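Local coordinates for SusD superfamily protein (PDB 3MCX) that is of unknown function but probably binds glycans at the outer membrane of a gut bacterium, and carries bound zinc ions, at residues W46-R52 and G416-Y422; A377-N382 and Q395-F401. All coordinates share one frame; numbering follows the deposited sequence. Where two conformers were deposited one is given.

Contact 1. Residues W46-R52 and G416-Y422; sequences WYYGDCR and GEGEVFY
The Phe421 ring carries CB of Arg52 over the centre of one face, a CH-pi contact 3.5 Å from the centroid. Tyr48 comes to the same ring obliquely, while its own ring has CG of Arg52 over one face and OH of Tyr422 at its edge, in plane. Helix 44-51 of this SusD-family fold, with far more helix than strand, meets the glycine-rich loop leading into helix 420-426, an example of a side chain organising a backbone turn. With CG opposite the carbonyl carbon (chi1 -68°), Asp50 sends its carboxylate into that loop: OD2 accepts from Gly418 N (2.8 Å) on the syn side, and OD1 is met by Gly416 N at 2.9 Å from well above the carboxylate plane. An asparagine here would probably leave one of the two loop amides without an acceptor. Helix 44-51 and the loop come close at Gly49 and Gly418, whose CA atoms are 4.1 Å apart; Gly49 CA makes a CA-H...O contact to Gly418 O at 3.4 Å. Arg52 also reaches the carbonyls of Tyr71 and Arg456. At the start of helix 420-426, Phe421 N donates to Gly49 O at 2.9 Å with an N-H...O angle of 157°.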
loop_
_atom_site.group_PDB
_atom_site.type_symbol
_atom_site.label_atom_id
_atom_site.label_comp_id
_atom_site.label_asym_id
_atom_site.label_seq_id
_atom_site.Cartn_x
_atom_site.Cartn_y
_atom_site.Cartn_z
ATOM N N TRP A 46 -3.588 -0.838 4.391
ATOM C CA TRP A 46 -4.293 -0.874 3.114
ATOM C C TRP A 46 -4.848 0.511 2.821
ATOM O O TRP A 46 -4.533 1.110 1.782
ATOM C CB TRP A 46 -5.365 -1.965 3.161
ATOM C CG TRP A 46 -6.005 -2.305 1.854
ATOM C CD1 TRP A 46 -6.064 -1.543 0.733
ATOM C CD2 TRP A 46 -6.745 -3.507 1.584
ATOM N NE1 TRP A 46 -6.790 -2.234 -0.250
ATOM C CE2 TRP A 46 -7.220 -3.427 0.272
ATOM C CE3 TRP A 46 -7.054 -4.658 2.342
ATOM C CZ2 TRP A 46 -7.972 -4.457 -0.318
ATOM C CZ3 TRP A 46 -7.803 -5.676 1.754
ATOM C CH2 TRP A 46 -8.257 -5.567 0.446
ATOM N N TYR A 47 -5.651 1.051 3.723
ATOM C CA TYR A 47 -6.347 2.298 3.415
ATOM C C TYR A 47 -5.653 3.573 3.850
ATOM O O TYR A 47 -6.052 4.669 3.433
ATOM C CB TYR A 47 -7.810 2.260 3.869
ATOM C CG TYR A 47 -8.056 1.982 5.334
ATOM C CD1 TYR A 47 -7.566 2.832 6.333
ATOM C CD2 TYR A 47 -8.876 0.951 5.737
ATOM C CE1 TYR A 47 -7.827 2.584 7.704
ATOM C CE2 TYR A 47 -9.152 0.695 7.061
ATOM C CZ TYR A 47 -8.616 1.515 8.047
ATOM O OH TYR A 47 -8.891 1.258 9.387
ATOM N N TYR A 48 -4.567 3.488 4.649
ATOM C CA TYR A 48 -3.826 4.696 5.048
ATOM C C TYR A 48 -3.421 5.558 3.864
ATOM O O TYR A 48 -3.709 6.765 3.856
ATOM C CB TYR A 48 -2.611 4.318 5.889
ATOM C CG TYR A 48 -1.749 5.488 6.335
ATOM C CD1 TYR A 48 -2.111 6.289 7.391
ATOM C CD2 TYR A 48 -0.563 5.807 5.662
ATOM C CE1 TYR A 48 -1.310 7.341 7.809
ATOM C CE2 TYR A 48 0.235 6.870 6.065
ATOM C CZ TYR A 48 -0.159 7.631 7.134
ATOM O OH TYR A 48 0.609 8.683 7.558
ATOM N N GLY A 49 -2.852 4.947 2.845
ATOM C CA GLY A 49 -2.332 5.680 1.703
ATOM C C GLY A 49 -3.394 6.220 0.773
ATOM O O GLY A 49 -3.075 6.930 -0.177
ATOM N N ASP A 50 -4.661 5.902 1.022
ATOM C CA ASP A 50 -5.771 6.521 0.322
ATOM C C ASP A 50 -6.425 7.633 1.150
ATOM O O ASP A 50 -6.530 8.759 0.684
ATOM C CB ASP A 50 -6.759 5.449 -0.070
ATOM C CG ASP A 50 -6.186 4.527 -1.113
ATOM O OD1 ASP A 50 -6.013 4.998 -2.269
ATOM O OD2 ASP A 50 -5.904 3.371 -0.773
ATOM N N CYS A 51 -6.795 7.366 2.381
ATOM C CA CYS A 51 -7.513 8.378 3.162
ATOM C C CYS A 51 -6.672 9.579 3.569
ATOM O O CYS A 51 -7.212 10.628 3.977
ATOM C CB CYS A 51 -8.250 7.798 4.384
ATOM S SG CYS A 51 -7.175 7.200 5.698
ATOM N N ARG A 52 -5.345 9.466 3.453
ATOM C CA ARG A 52 -4.445 10.573 3.732
ATOM C C ARG A 52 -4.298 11.537 2.556
ATOM O O ARG A 52 -3.755 12.640 2.722
ATOM C CB ARG A 52 -3.063 10.042 4.166
ATOM C CG ARG A 52 -3.060 9.263 5.446
ATOM C CD ARG A 52 -3.086 10.150 6.660
ATOM N NE ARG A 52 -1.727 10.590 7.000
ATOM C CZ ARG A 52 -1.418 11.229 8.117
ATOM N NH1 ARG A 52 -2.367 11.615 8.950
ATOM N NH2 ARG A 52 -0.138 11.471 8.405
ATOM N N GLY A 416 -7.694 3.262 -3.878
ATOM C CA GLY A 416 -8.066 2.146 -3.001
ATOM C C GLY A 416 -6.951 1.151 -2.723
ATOM O O GLY A 416 -7.125 0.249 -1.920
ATOM N N GLU A 417 -5.785 1.343 -3.325
ATOM C CA GLU A 417 -4.694 0.380 -3.239
ATOM C C GLU A 417 -3.487 0.857 -2.412
ATOM O O GLU A 417 -2.425 0.204 -2.393
ATOM C CB GLU A 417 -4.323 -0.115 -4.649
ATOM C CG GLU A 417 -5.477 -0.880 -5.295
ATOM C CD GLU A 417 -5.189 -1.295 -6.724
ATOM O OE1 GLU A 417 -4.511 -2.315 -6.930
ATOM O OE2 GLU A 417 -5.615 -0.561 -7.618
ATOM N N GLY A 418 -3.696 1.919 -1.658
ATOM C CA GLY A 418 -2.786 2.264 -0.575
ATOM C C GLY A 418 -1.546 3.054 -0.908
ATOM O O GLY A 418 -0.708 3.220 -0.043
ATOM N N GLU A 419 -1.433 3.590 -2.132
ATOM C CA GLU A 419 -0.191 4.242 -2.566
ATOM C C GLU A 419 -0.303 5.722 -2.907
ATOM O O GLU A 419 0.711 6.412 -2.894
ATOM C CB GLU A 419 0.424 3.535 -3.762
ATOM C CG GLU A 419 0.983 2.175 -3.433
ATOM C CD GLU A 419 2.095 2.229 -2.450
ATOM O OE1 GLU A 419 2.974 3.115 -2.600
ATOM O OE2 GLU A 419 2.104 1.449 -1.486
ATOM N N VAL A 420 -1.479 6.214 -3.284
ATOM C CA VAL A 420 -1.576 7.571 -3.812
ATOM C C VAL A 420 -1.015 8.672 -2.911
ATOM O O VAL A 420 -0.420 9.631 -3.412
ATOM C CB VAL A 420 -3.025 7.859 -4.304
ATOM C CG1 VAL A 420 -3.347 9.353 -4.404
ATOM C CG2 VAL A 420 -3.233 7.127 -5.626
ATOM N N PHE A 421 -1.167 8.558 -1.599
ATOM C CA PHE A 421 -0.552 9.536 -0.688
ATOM C C PHE A 421 0.917 9.802 -1.009
ATOM O O PHE A 421 1.372 10.933 -1.062
ATOM C CB PHE A 421 -0.690 8.948 0.719
ATOM C CG PHE A 421 -0.166 9.794 1.859
ATOM C CD1 PHE A 421 -0.347 11.155 1.925
ATOM C CD2 PHE A 421 0.436 9.163 2.961
ATOM C CE1 PHE A 421 0.053 11.862 3.025
ATOM C CE2 PHE A 421 0.856 9.883 4.037
ATOM C CZ PHE A 421 0.654 11.214 4.083
ATOM N N TYR A 422 1.639 8.711 -1.200
ATOM C CA TYR A 422 3.099 8.778 -1.429
ATOM C C TYR A 422 3.438 9.451 -2.750
ATOM O O TYR A 422 4.492 10.082 -2.873
ATOM C CB TYR A 422 3.681 7.365 -1.312
ATOM C CG TYR A 422 3.335 6.777 0.021
ATOM C CD1 TYR A 422 3.881 7.324 1.194
ATOM C CD2 TYR A 422 2.355 5.795 0.130
ATOM C CE1 TYR A 422 3.550 6.856 2.420
ATOM C CE2 TYR A 422 1.980 5.321 1.410
ATOM C CZ TYR A 422 2.576 5.866 2.530
ATOM O OH TYR A 422 2.215 5.429 3.803
HETATM O O HOH W 1 -1.417 2.503 2.527
HETATM O O HOH W 2 -3.762 4.382 -3.691
HETATM O O HOH W 3 -7.554 1.615 0.500
#

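Contact 2. Residues A377-N382 and Q395-F401; sequences AQGYLN and QVSTETF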
loop_
_atom_site.group_PDB
_atom_site.type_symbol
_atom_site.label_atom_id
_atom_site.label_comp_id
_atom_site.label_asym_id
_atom_site.label_seq_id
_atom_site.Cartn_x
_atom_site.Cartn_y
_atom_site.Cartn_z
ATOM N N ALA A 377 9.570 5.173 -21.511
ATOM C CA ALA A 377 8.750 5.528 -20.351
ATOM C C ALA A 377 7.332 6.009 -20.717
ATOM O O ALA A 377 6.319 5.598 -20.089
ATOM C CB ALA A 377 9.482 6.595 -19.515
ATOM N N GLN A 378 7.264 6.865 -21.735
ATOM C CA GLN A 378 6.005 7.380 -22.250
ATOM C C GLN A 378 5.142 6.215 -22.767
ATOM O O GLN A 378 3.928 6.152 -22.523
ATOM C CB GLN A 378 6.366 8.444 -23.295
ATOM C CG GLN A 378 5.549 8.587 -24.472
ATOM C CD GLN A 378 6.245 9.489 -25.486
ATOM O OE1 GLN A 378 7.229 10.164 -25.168
ATOM N NE2 GLN A 378 5.742 9.498 -26.687
ATOM N N GLY A 379 5.797 5.245 -23.386
ATOM C CA GLY A 379 5.124 4.034 -23.865
ATOM C C GLY A 379 4.463 3.287 -22.737
ATOM O O GLY A 379 3.360 2.770 -22.891
ATOM N N TYR A 380 5.130 3.221 -21.582
ATOM C CA TYR A 380 4.553 2.489 -20.457
ATOM C C TYR A 380 3.317 3.184 -19.898
ATOM O O TYR A 380 2.343 2.527 -19.489
ATOM C CB TYR A 380 5.584 2.258 -19.343
ATOM C CG TYR A 380 6.755 1.391 -19.753
ATOM C CD1 TYR A 380 6.582 0.268 -20.573
ATOM C CD2 TYR A 380 8.049 1.680 -19.312
ATOM C CE1 TYR A 380 7.666 -0.529 -20.935
ATOM C CE2 TYR A 380 9.121 0.882 -19.660
ATOM C CZ TYR A 380 8.931 -0.217 -20.463
ATOM O OH TYR A 380 10.012 -1.017 -20.816
ATOM N N LEU A 381 3.343 4.509 -19.855
ATOM C CA LEU A 381 2.140 5.256 -19.482
ATOM C C LEU A 381 1.014 4.950 -20.462
ATOM O O LEU A 381 -0.117 4.702 -20.059
ATOM C CB LEU A 381 2.387 6.768 -19.440
ATOM C CG LEU A 381 1.149 7.560 -18.985
ATOM C CD1 LEU A 381 0.652 7.157 -17.587
ATOM C CD2 LEU A 381 1.397 9.092 -19.128
ATOM N N ASN A 382 1.326 4.953 -21.743
ATOM C CA ASN A 382 0.327 4.687 -22.782
ATOM C C ASN A 382 -0.187 3.240 -22.751
ATOM O O ASN A 382 -1.333 2.992 -23.109
ATOM C CB ASN A 382 0.835 5.089 -24.160
ATOM C CG ASN A 382 0.795 6.596 -24.362
ATOM O OD1 ASN A 382 0.005 7.298 -23.700
ATOM N ND2 ASN A 382 1.665 7.110 -25.237
ATOM N N GLN A 395 -3.938 9.296 -24.955
ATOM C CA GLN A 395 -2.550 8.862 -24.970
ATOM C C GLN A 395 -1.625 10.053 -25.158
ATOM O O GLN A 395 -1.968 11.024 -25.816
ATOM C CB GLN A 395 -2.316 7.807 -26.046
ATOM C CG GLN A 395 -3.034 6.507 -25.694
ATOM C CD GLN A 395 -2.875 5.447 -26.729
ATOM O OE1 GLN A 395 -1.744 5.051 -27.063
ATOM N NE2 GLN A 395 -4.002 4.951 -27.257
ATOM N N VAL A 396 -0.446 9.957 -24.542
ATOM C CA VAL A 396 0.510 11.059 -24.557
ATOM C C VAL A 396 1.552 10.943 -25.665
ATOM O O VAL A 396 1.923 9.843 -26.099
ATOM C CB VAL A 396 1.245 11.177 -23.200
ATOM C CG1 VAL A 396 0.246 11.429 -22.077
ATOM C CG2 VAL A 396 2.058 9.903 -22.919
ATOM N N SER A 397 1.971 12.110 -26.135
ATOM C CA SER A 397 3.168 12.291 -26.946
ATOM C C SER A 397 4.259 12.823 -26.024
ATOM O O SER A 397 3.995 13.115 -24.872
ATOM C CB SER A 397 2.922 13.345 -28.024
ATOM O OG SER A 397 2.588 14.575 -27.376
ATOM N N THR A 398 5.472 13.017 -26.548
ATOM C CA THR A 398 6.548 13.586 -25.722
ATOM C C THR A 398 6.142 14.939 -25.137
ATOM O O THR A 398 6.416 15.202 -23.962
ATOM C CB THR A 398 7.887 13.689 -26.497
ATOM O OG1 THR A 398 8.260 12.369 -26.926
ATOM C CG2 THR A 398 9.009 14.224 -25.566
ATOM N N GLU A 399 5.427 15.751 -25.916
ATOM C CA GLU A 399 4.975 17.067 -25.441
ATOM C C GLU A 399 3.940 17.005 -24.309
ATOM O O GLU A 399 3.922 17.884 -23.437
ATOM C CB GLU A 399 4.452 17.935 -26.598
ATOM C CG GLU A 399 3.334 17.329 -27.438
ATOM N N THR A 400 3.064 15.988 -24.307
ATOM C CA THR A 400 2.014 15.880 -23.298
ATOM C C THR A 400 2.357 14.872 -22.192
ATOM O O THR A 400 1.602 14.665 -21.273
ATOM C CB THR A 400 0.634 15.553 -23.933
ATOM O OG1 THR A 400 0.735 14.317 -24.665
ATOM C CG2 THR A 400 0.210 16.690 -24.883
ATOM N N PHE A 401 3.535 14.281 -22.279
ATOM C CA PHE A 401 4.029 13.372 -21.260
ATOM C C PHE A 401 4.624 14.183 -20.113
ATOM O O PHE A 401 5.835 14.459 -20.100
ATOM C CB PHE A 401 5.079 12.432 -21.871
ATOM C CG PHE A 401 5.623 11.370 -20.927
ATOM C CD1 PHE A 401 4.787 10.627 -20.099
ATOM C CD2 PHE A 401 6.992 11.047 -20.947
ATOM C CE1 PHE A 401 5.281 9.629 -19.259
ATOM C CE2 PHE A 401 7.496 10.053 -20.078
ATOM C CZ PHE A 401 6.642 9.340 -19.271
HETATM O O HOH W 4 6.028 11.854 -29.087
HETATM O O HOH W 5 2.823 8.561 -28.254
#
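Asn382 meets the backbone of Val396 with the OD1 and ND2 ends of its amide and grips it twice. Its OD1 accepts from Val396 N at 2.8 Å, and its ND2 donates to Val396 O at 2.9 Å, a partner that lies almost in the amide plane. Both bonds fall on lone pairs in the carbonyl planes and are nearly straight at the hydrogen (161° and 165°), so the two together fix the rotation of the side-chain amide. Gln395 crosses Asn382 obliquely, its CB 3.3 Å from Asn382 OD1.

One turn earlier, Gln378 presents its backbone to an aromatic ring: its CA sits over the centre of one face of Phe401, 3.7 Å from the centroid, and its CB lies over the same face. Phe401 reaches this position with CG anti to the backbone N (chi1 -177°). CD2 of Leu381 meets that ring at its edge, and also packs against Val396. Beyond CG the Gln378 chain runs out extended, antiparallel to the Val396 side chain and roughly perpendicular to that of Thr398, with OE1 3.0 Å from Thr398 OG1.

Leu381 and Phe401 also touch helices 356-370 and 403-414. The loop joining helix 374-385 to helix 403-414 in this SusD-family fold thus packs back on the first helix, one asparagine amide bonding both the N and the O of a single loop residue.

From the N terminus, the chain enters contact 1 at residues 46-52, on helix 44-51, and only returns to it at 416-422, after more than 360 residues. Closing that long loop, rich in helix, the contact sets an early helix against the start of helix 420-426 near the middle of the molecule. Contact 2 is nested inside it: the chain leaves helix 374-385, makes a short excursion and comes back at 395-401, just before helix 403-414. Their centres lie 25 Å apart and their nearest atoms about 13 Å. Helix 403-414 joins them along the chain, running from the end of contact 2 towards the loop of contact 1, so a local closure and a long-range one share that helix.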